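PDB 4GB7: 6-aminohexanoate-dimer hydrolase from Bacillus anthracis, which probably hydrolyses the amide bond of the linear 6-aminohexanoate dimer, a nylon by-product, as a member of the beta-lactamase clan of serine hydrolases. Local coordinates for residues Y289-D292 with E293-E297; D208-L211 with Y212-S215; K70-P73 with D74-A77. All blocks are in the same frame, centred on the assembly; numbering follows the deposited sequence.

Interaction 1 of 3, residues Y289-D292 with E293-E297; sequences YVTD and ETKIE
Asp-292 OD1 is gripped by three donors contributed by Thr-294 and Ile-296. On the syn side of the carboxylate, Thr-294 OG1 donates a hydrogen bond to Asp-292 OD1 at 2.8 Å. Thr-294 N reaches Asp-292 OD1 at 2.9 Å from well outside the carboxylate plane, closing an Asx turn, and Ile-296 N, also off that plane, reaches Asp-292 OD1 at 3.1 Å. A chi1 of 72°, with CG between the backbone N and the carbonyl carbon, folds the carboxylate back over the turn that its own residue begins.

That turn is type I, closed by Lys-295 N to Asp-292 O at 2.9 Å. Asp-292 N returns a bond to Ile-296 O at 2.9 Å (162° at the hydrogen), and Lys-295 has positive phi (65°): the pattern of a type I turn followed by a G1 beta bulge. Asp-292 O accepts a second hydrogen bond, from Thr-291 OG1 at 2.8 Å.

Farther along, Glu-297 CG packs against Tyr-289 CB at 3.4 Å, their side chains crossing nearly at right angles. The Glu-297 carboxylate goes on to Arg-262, Asn-67 and Ala-270 N; Lys-295 NZ binds Asn-67 and Glu-293 pairs with Arg-220. Asp-292 OD2 accepts from Ile-230 N. With both its oxygens engaged, the buried Asp-292 carboxylate would be expected to favour the ionised form.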
ATOM      1  N   TYR A 289     -12.516   0.917   0.537  1.00 18.82           N
ATOM      2  CA  TYR A 289     -11.729   1.930   1.202  1.00 16.39           C
ATOM      3  C   TYR A 289     -12.395   2.414   2.478  1.00 16.47           C
ATOM      4  O   TYR A 289     -13.581   2.758   2.471  1.00 18.03           O
ATOM      5  CB  TYR A 289     -11.599   3.201   0.357  1.00 18.37           C
ATOM      6  CG  TYR A 289     -10.511   3.209  -0.677  1.00 15.12           C
ATOM      7  CD1 TYR A 289      -9.181   3.523  -0.336  1.00 16.74           C
ATOM      8  CD2 TYR A 289     -10.802   2.927  -2.015  1.00 16.20           C
ATOM      9  CE1 TYR A 289      -8.181   3.542  -1.298  1.00 17.76           C
ATOM     10  CE2 TYR A 289      -9.801   2.966  -2.968  1.00 17.30           C
ATOM     11  CZ  TYR A 289      -8.514   3.290  -2.631  1.00 19.42           C
ATOM     12  OH  TYR A 289      -7.574   3.284  -3.659  1.00 18.41           O
ATOM     13  N   VAL A 290     -11.612   2.470   3.554  1.00 17.28           N
ATOM     14  CA  VAL A 290     -12.001   3.243   4.721  1.00 17.42           C
ATOM     15  C   VAL A 290     -12.074   4.707   4.300  1.00 16.88           C
ATOM     16  O   VAL A 290     -11.229   5.196   3.542  1.00 19.53           O
ATOM     17  CB  VAL A 290     -11.030   3.022   5.874  1.00 18.06           C
ATOM     18  CG1 VAL A 290     -11.234   4.037   6.986  1.00 21.39           C
ATOM     19  CG2 VAL A 290     -11.153   1.552   6.342  1.00 16.75           C
ATOM     20  N   THR A 291     -13.064   5.407   4.847  1.00 19.16           N
ATOM     21  CA  THR A 291     -13.247   6.832   4.518  1.00 18.49           C
ATOM     22  C   THR A 291     -13.291   7.725   5.765  1.00 19.14           C
ATOM     23  O   THR A 291     -13.488   7.253   6.865  1.00 20.80           O
ATOM     24  CB  THR A 291     -14.546   7.073   3.707  1.00 18.90           C
ATOM     25  OG1 THR A 291     -15.697   6.979   4.579  1.00 21.91           O
ATOM     26  CG2 THR A 291     -14.676   6.081   2.525  1.00 20.81           C
ATOM     27  N   ASP A 292     -13.202   9.035   5.555  1.00 19.58           N
ATOM     28  CA  ASP A 292     -13.584  10.014   6.564  1.00 19.68           C
ATOM     29  C   ASP A 292     -15.122  10.152   6.621  1.00 22.21           C
ATOM     30  O   ASP A 292     -15.859   9.470   5.888  1.00 20.46           O
ATOM     31  CB  ASP A 292     -12.799  11.354   6.362  1.00 18.73           C
ATOM     32  CG  ASP A 292     -13.230  12.148   5.175  1.00 18.38           C
ATOM     33  OD1 ASP A 292     -14.334  11.923   4.678  1.00 20.90           O
ATOM     34  OD2 ASP A 292     -12.436  13.067   4.777  1.00 19.49           O
ATOM     35  N   GLU A 293     -15.602  11.022   7.508  1.00 19.60           N
ATOM     36  CA  GLU A 293     -17.037  11.140   7.754  1.00 21.07           C
ATOM     37  C   GLU A 293     -17.755  11.724   6.544  1.00 22.68           C
ATOM     38  O   GLU A 293     -18.980  11.608   6.441  1.00 26.62           O
ATOM     39  CB  GLU A 293     -17.286  12.027   8.937  1.00 26.93           C
ATOM     40  CG  GLU A 293     -16.883  11.475  10.270  1.00 27.33           C
ATOM     41  CD  GLU A 293     -16.810  12.596  11.299  1.00 34.45           C
ATOM     42  OE1 GLU A 293     -15.769  13.333  11.391  1.00 32.63           O
ATOM     43  OE2 GLU A 293     -17.833  12.747  12.002  1.00 48.59           O
ATOM     44  N   THR A 294     -16.996  12.347   5.641  1.00 22.12           N
ATOM     45  CA  THR A 294     -17.546  12.856   4.399  1.00 21.50           C
ATOM     46  C   THR A 294     -17.498  11.882   3.224  1.00 19.84           C
ATOM     47  O   THR A 294     -17.829  12.237   2.098  1.00 24.49           O
ATOM     48  CB  THR A 294     -16.970  14.240   4.032  1.00 22.64           C
ATOM     49  OG1 THR A 294     -15.625  14.154   3.565  1.00 25.55           O
ATOM     50  CG2 THR A 294     -17.108  15.196   5.213  1.00 26.12           C
ATOM     51  N   LYS A 295     -17.166  10.621   3.520  1.00 20.27           N
ATOM     52  CA  LYS A 295     -17.059   9.548   2.522  1.00 22.65           C
ATOM     53  C   LYS A 295     -15.929   9.764   1.501  1.00 21.67           C
ATOM     54  O   LYS A 295     -15.908   9.163   0.397  1.00 21.84           O
ATOM     55  CB  LYS A 295     -18.406   9.254   1.846  1.00 24.79           C
ATOM     56  CG  LYS A 295     -19.551   8.939   2.800  1.00 24.01           C
ATOM     57  CD  LYS A 295     -19.229   7.808   3.810  1.00 28.13           C
ATOM     58  CE  LYS A 295     -18.578   6.498   3.261  1.00 23.83           C
ATOM     59  NZ  LYS A 295     -19.553   5.669   2.455  1.00 26.86           N
ATOM     60  N   ILE A 296     -14.948  10.573   1.907  1.00 18.90           N
ATOM     61  CA  ILE A 296     -13.692  10.676   1.161  1.00 18.16           C
ATOM     62  C   ILE A 296     -12.760   9.577   1.626  1.00 19.75           C
ATOM     63  O   ILE A 296     -12.460   9.452   2.825  1.00 21.38           O
ATOM     64  CB  ILE A 296     -13.030  12.062   1.337  1.00 21.08           C
ATOM     65  CG1 ILE A 296     -13.887  13.168   0.714  1.00 24.60           C
ATOM     66  CG2 ILE A 296     -11.633  12.086   0.751  1.00 19.22           C
ATOM     67  CD1 ILE A 296     -14.193  13.027  -0.752  1.00 25.45           C
ATOM     68  N   GLU A 297     -12.235   8.816   0.660  1.00 18.38           N
ATOM     69  CA  GLU A 297     -11.415   7.665   0.981  1.00 16.55           C
ATOM     70  C   GLU A 297     -10.029   8.089   1.511  1.00 16.28           C
ATOM     71  O   GLU A 297      -9.483   9.089   1.083  1.00 18.37           O
ATOM     72  CB  GLU A 297     -11.167   6.778  -0.249  1.00 18.93           C
ATOM     73  CG  GLU A 297     -12.421   6.271  -0.955  1.00 18.83           C
ATOM     74  CD  GLU A 297     -12.987   7.172  -2.010  1.00 17.94           C
ATOM     75  OE1 GLU A 297     -12.569   8.354  -2.113  1.00 21.15           O
ATOM     76  OE2 GLU A 297     -13.947   6.684  -2.682  1.00 20.79           O
TER

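Interaction 2 of 3, residues D208-L211 with Y212-S215; sequences DAQL and YLAS
This is an intrahelical contact, one turn of alpha helix meeting the next at the C-terminal end of helix 206-214, in the long stretch of chain that runs from strand 120-126 to strand 369-373. The evidence is a run of i to i+4 bonds: Tyr-212 N to Asp-208 O at 3.0 Å, Leu-213 N to Ala-209 O at 2.8 Å and Ala-214 N to Gln-210 O at 2.8 Å. The first two are nearly straight, with 167° and 166° at the hydrogen. The series weakens at Ser-215 N, whose bond to Leu-211 O is poorly aligned. Ser-215 OG takes up the same carbonyl, donating to Leu-211 O at 2.8 Å; chi1 of -56° turns the hydroxyl back beside its own backbone N and so toward the preceding turn. The same hydroxyl also meets Gln-298 NE2.

Two side chains lie along the helix wall. The Tyr-212 ring sets one face over the carbonyl of Asp-208, with CG 3.4 Å from Asp-208 O and the oxygen displaced toward the rim. On another side, Leu-213 CD1 meets the amide end of Gln-210 at NE2, 3.6 Å away, an amide that Asn-206 and Thr-196 O hold by hydrogen bonds.

Among its neighbours, the helix lays Leu-211 on Ile-230 and Met-233 of helix 230-235, Asp-208 binds Asn-251 at the start of helix 251-265, and Tyr-212 meets Trp-47 edge-to-face.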
ATOM      1  N   ASP A 208       0.563   9.660  10.154  1.00 22.17           N
ATOM      2  CA  ASP A 208      -0.467   8.654  10.244  1.00 20.84           C
ATOM      3  C   ASP A 208      -1.576   9.059  11.270  1.00 19.12           C
ATOM      4  O   ASP A 208      -2.755   8.952  10.985  1.00 20.40           O
ATOM      5  CB  ASP A 208       0.129   7.318  10.702  1.00 20.56           C
ATOM      6  CG  ASP A 208       0.867   6.569   9.609  1.00 26.86           C
ATOM      7  OD1 ASP A 208       0.509   6.645   8.430  1.00 26.93           O
ATOM      8  OD2 ASP A 208       1.788   5.824   9.950  1.00 40.02           O
ATOM      9  N   ALA A 209      -1.167   9.482  12.475  1.00 22.35           N
ATOM     10  CA  ALA A 209      -2.082   9.919  13.533  1.00 21.13           C
ATOM     11  C   ALA A 209      -3.052  10.953  12.958  1.00 19.62           C
ATOM     12  O   ALA A 209      -4.258  10.836  13.115  1.00 21.00           O
ATOM     13  CB  ALA A 209      -1.291  10.501  14.715  1.00 19.81           C
ATOM     14  N   GLN A 210      -2.518  11.924  12.236  1.00 19.31           N
ATOM     15  CA  GLN A 210      -3.359  13.008  11.697  1.00 19.91           C
ATOM     16  C   GLN A 210      -4.371  12.523  10.679  1.00 19.81           C
ATOM     17  O   GLN A 210      -5.528  12.977  10.668  1.00 21.10           O
ATOM     18  CB  GLN A 210      -2.545  14.153  11.126  1.00 19.77           C
ATOM     19  CG  GLN A 210      -1.740  14.918  12.184  1.00 23.50           C
ATOM     20  CD  GLN A 210      -2.562  15.336  13.391  1.00 23.08           C
ATOM     21  OE1 GLN A 210      -3.566  16.027  13.242  1.00 23.80           O
ATOM     22  NE2 GLN A 210      -2.153  14.891  14.594  1.00 23.32           N
ATOM     23  N   LEU A 211      -3.971  11.566   9.845  1.00 17.97           N
ATOM     24  CA  LEU A 211      -4.909  11.026   8.856  1.00 19.94           C
ATOM     25  C   LEU A 211      -6.010  10.286   9.554  1.00 16.87           C
ATOM     26  O   LEU A 211      -7.173  10.424   9.222  1.00 20.20           O
ATOM     27  CB  LEU A 211      -4.163  10.085   7.895  1.00 20.44           C
ATOM     28  CG  LEU A 211      -5.014   9.351   6.837  1.00 21.02           C
ATOM     29  CD1 LEU A 211      -5.418  10.363   5.767  1.00 23.52           C
ATOM     30  CD2 LEU A 211      -4.243   8.156   6.258  1.00 23.92           C
ATOM     31  N   TYR A 212      -5.645   9.509  10.578  1.00 18.55           N
ATOM     32  CA  TYR A 212      -6.666   8.801  11.327  1.00 19.83           C
ATOM     33  C   TYR A 212      -7.580   9.735  12.172  1.00 21.45           C
ATOM     34  O   TYR A 212      -8.768   9.506  12.220  1.00 20.37           O
ATOM     35  CB  TYR A 212      -6.047   7.722  12.197  1.00 20.64           C
ATOM     36  CG  TYR A 212      -5.258   6.658  11.436  1.00 20.41           C
ATOM     37  CD1 TYR A 212      -5.560   6.324  10.122  1.00 21.83           C
ATOM     38  CD2 TYR A 212      -4.292   5.922  12.068  1.00 19.99           C
ATOM     39  CE1 TYR A 212      -4.864   5.348   9.444  1.00 22.28           C
ATOM     40  CE2 TYR A 212      -3.553   4.963  11.384  1.00 22.78           C
ATOM     41  CZ  TYR A 212      -3.862   4.644  10.100  1.00 21.98           C
ATOM     42  OH  TYR A 212      -3.138   3.673   9.453  1.00 24.25           O
ATOM     43  N   LEU A 213      -7.028  10.783  12.795  1.00 21.21           N
ATOM     44  CA  LEU A 213      -7.839  11.776  13.492  1.00 18.40           C
ATOM     45  C   LEU A 213      -8.771  12.488  12.493  1.00 20.43           C
ATOM     46  O   LEU A 213      -9.961  12.642  12.737  1.00 21.36           O
ATOM     47  CB  LEU A 213      -6.965  12.785  14.196  1.00 19.27           C
ATOM     48  CG  LEU A 213      -6.299  12.245  15.474  1.00 18.44           C
ATOM     49  CD1 LEU A 213      -5.053  13.083  15.779  1.00 24.60           C
ATOM     50  CD2 LEU A 213      -7.283  12.183  16.643  1.00 23.01           C
ATOM     51  N   ALA A 214      -8.229  12.865  11.351  1.00 21.26           N
ATOM     52  CA  ALA A 214      -9.043  13.457  10.255  1.00 23.75           C
ATOM     53  C   ALA A 214     -10.216  12.588   9.814  1.00 24.25           C
ATOM     54  O   ALA A 214     -11.288  13.102   9.436  1.00 22.22           O
ATOM     55  CB  ALA A 214      -8.159  13.799   9.065  1.00 21.19           C
ATOM     56  N   SER A 215     -10.007  11.267   9.868  1.00 22.01           N
ATOM     57  CA  SER A 215     -10.985  10.290   9.454  1.00 23.96           C
ATOM     58  C   SER A 215     -11.877   9.832  10.599  1.00 23.95           C
ATOM     59  O   SER A 215     -12.691   8.936  10.407  1.00 28.17           O
ATOM     60  CB  SER A 215     -10.275   9.045   8.903  1.00 25.81           C
ATOM     61  OG  SER A 215      -9.396   9.356   7.867  1.00 25.87           O
TER

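Interaction 3 of 3, residues K70-P73 with D74-A77; sequences KNNP and DQIA
A type I beta turn from Asn-72 to Gln-75, reinforced by an Asx turn, bends the chain by roughly a right angle in the surface loop that follows strand 66-69. Across it, Gln-75 N donates to Asn-72 O at 2.9 Å with 162° at the hydrogen, though the donor sits well above the carbonyl plane. The side chain of the same asparagine makes the inner closure: Asp-74 N bonds to Asn-72 OD1 at 2.9 Å, again from above the amide plane and less straight, at 146°. With CG anti to the backbone N (chi1 -173°), the Asn-72 amide extends over the turn, where its oxygen can stand in front of the Asp-74 N-H.

Asn-Pro-Asp-Gln suits the motif well. Asparagine in the first position supplies the Asx acceptor, and the ring of Pro-73 in the second fixes phi close to the value a type I turn needs.

The other branch of the Asn-72 amide runs alongside Gln-75, both side chains pointing the same way, and its ND2 lies 3.6 Å from Gln-75 CG; the two amide planes are steeply inclined to each other. Asp-74 crosses Asn-72 at about a right angle, bringing its CB to 3.4 Å from Asn-72 OD1. Just after the turn, Ile-76 CG1 approaches Pro-73 O at 3.7 Å. Asn-71 ND2 is held by Met-283 O, and two residues past the turn, Ala-77 pairs through its backbone with Gly-282.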
ATOM      1  N   LYS A  70     -15.907  -2.355  -6.266  1.00 19.94           N
ATOM      2  CA  LYS A  70     -16.547  -3.549  -6.817  1.00 19.98           C
ATOM      3  C   LYS A  70     -15.675  -4.314  -7.799  1.00 17.58           C
ATOM      4  O   LYS A  70     -15.005  -3.721  -8.671  1.00 19.33           O
ATOM      5  CB  LYS A  70     -17.852  -3.178  -7.518  1.00 19.84           C
ATOM      6  CG  LYS A  70     -18.956  -2.740  -6.577  1.00 26.80           C
ATOM      7  CD  LYS A  70     -20.266  -2.489  -7.297  1.00 30.60           C
ATOM      8  CE  LYS A  70     -20.277  -1.225  -8.162  1.00 46.35           C
ATOM      9  NZ  LYS A  70     -21.478  -1.100  -9.069  1.00 49.73           N
ATOM     10  N   ASN A  71     -15.712  -5.637  -7.692  1.00 18.69           N
ATOM     11  CA  ASN A  71     -15.177  -6.482  -8.767  1.00 18.15           C
ATOM     12  C   ASN A  71     -16.259  -6.662  -9.842  1.00 19.63           C
ATOM     13  O   ASN A  71     -17.264  -5.941  -9.818  1.00 22.62           O
ATOM     14  CB  ASN A  71     -14.706  -7.837  -8.237  1.00 18.10           C
ATOM     15  CG  ASN A  71     -15.845  -8.762  -7.897  1.00 19.74           C
ATOM     16  OD1 ASN A  71     -16.918  -8.313  -7.550  1.00 20.85           O
ATOM     17  ND2 ASN A  71     -15.580 -10.065  -7.910  1.00 20.87           N
ATOM     18  N   ASN A  72     -16.003  -7.565 -10.800  1.00 21.79           N
ATOM     19  CA  ASN A  72     -17.028  -8.090 -11.713  1.00 22.94           C
ATOM     20  C   ASN A  72     -17.333  -9.533 -11.385  1.00 21.95           C
ATOM     21  O   ASN A  72     -16.581 -10.441 -11.792  1.00 22.76           O
ATOM     22  CB  ASN A  72     -16.603  -8.001 -13.153  1.00 24.70           C
ATOM     23  CG  ASN A  72     -17.730  -8.394 -14.108  1.00 25.65           C
ATOM     24  OD1 ASN A  72     -18.702  -9.083 -13.720  1.00 26.63           O
ATOM     25  ND2 ASN A  72     -17.647  -7.917 -15.321  1.00 26.53           N
ATOM     26  N   PRO A  73     -18.449  -9.762 -10.694  1.00 22.51           N
ATOM     27  CA  PRO A  73     -18.707 -11.146 -10.266  1.00 24.03           C
ATOM     28  C   PRO A  73     -18.884 -12.163 -11.395  1.00 21.85           C
ATOM     29  O   PRO A  73     -18.787 -13.363 -11.139  1.00 23.62           O
ATOM     30  CB  PRO A  73     -19.986 -11.037  -9.452  1.00 32.55           C
ATOM     31  CG  PRO A  73     -20.050  -9.634  -9.014  1.00 32.09           C
ATOM     32  CD  PRO A  73     -19.391  -8.816 -10.080  1.00 28.57           C
ATOM     33  N   ASP A  74     -19.204 -11.681 -12.602  1.00 25.36           N
ATOM     34  CA  ASP A  74     -19.415 -12.528 -13.745  1.00 25.70           C
ATOM     35  C   ASP A  74     -18.148 -12.813 -14.514  1.00 24.52           C
ATOM     36  O   ASP A  74     -18.177 -13.606 -15.452  1.00 27.70           O
ATOM     37  CB  ASP A  74     -20.468 -11.881 -14.628  1.00 30.03           C
ATOM     38  CG  ASP A  74     -21.808 -11.787 -13.922  1.00 34.70           C
ATOM     39  OD1 ASP A  74     -22.206 -12.751 -13.239  1.00 41.57           O
ATOM     40  OD2 ASP A  74     -22.451 -10.753 -14.026  1.00 43.88           O
ATOM     41  N   GLN A  75     -17.035 -12.180 -14.112  1.00 23.62           N
ATOM     42  CA  GLN A  75     -15.754 -12.336 -14.805  1.00 22.08           C
ATOM     43  C   GLN A  75     -14.624 -12.559 -13.805  1.00 21.93           C
ATOM     44  O   GLN A  75     -13.603 -11.899 -13.857  1.00 29.25           O
ATOM     45  CB  GLN A  75     -15.441 -11.123 -15.685  1.00 24.76           C
ATOM     46  CG  GLN A  75     -16.393 -10.938 -16.866  1.00 29.03           C
ATOM     47  CD  GLN A  75     -16.151 -11.945 -17.984  1.00 39.59           C
ATOM     48  OE1 GLN A  75     -15.010 -12.320 -18.285  1.00 47.24           O
ATOM     49  NE2 GLN A  75     -17.231 -12.371 -18.623  1.00 43.46           N
ATOM     50  N   ILE A  76     -14.809 -13.502 -12.898  1.00 20.51           N
ATOM     51  CA  ILE A  76     -13.734 -13.895 -11.991  1.00 18.42           C
ATOM     52  C   ILE A  76     -12.833 -14.852 -12.749  1.00 19.19           C
ATOM     53  O   ILE A  76     -13.329 -15.634 -13.573  1.00 23.46           O
ATOM     54  CB  ILE A  76     -14.308 -14.595 -10.762  1.00 19.63           C
ATOM     55  CG1 ILE A  76     -15.310 -13.682 -10.015  1.00 22.16           C
ATOM     56  CG2 ILE A  76     -13.200 -15.157  -9.823  1.00 18.81           C
ATOM     57  CD1 ILE A  76     -16.033 -14.405  -8.883  1.00 22.87           C
ATOM     58  N   ALA A  77     -11.525 -14.785 -12.498  1.00 17.55           N
ATOM     59  CA  ALA A  77     -10.542 -15.695 -13.143  1.00 17.36           C
ATOM     60  C   ALA A  77      -9.846 -16.430 -12.008  1.00 18.13           C
ATOM     61  O   ALA A  77      -9.151 -15.829 -11.171  1.00 19.08           O
ATOM     62  CB  ALA A  77      -9.549 -14.919 -13.965  1.00 22.63           C
TER

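Along the chain the order is interaction 3, then 2, then 1. Interactions 1 and 2 are close neighbours, centres 12 Å apart, and they touch: Asp-292 CB packs 3.7 Å from Ser-215 CA, so the end of helix 206-214 rests on the turn after strand 287-290. Arg-220 links them too, bonding Glu-293 and the carbonyl of Leu-213. Interaction 3 stands apart, its centre 24 Å from interaction 1 and 33 Å from interaction 2. It is nevertheless tied to interaction 1 through the four-stranded antiparallel sheet, where strand 66-69, which leads into 70-77, pairs with strand 287-290. The pairing of these two strands thus connects a surface loop with a partly buried junction of helix end and turn.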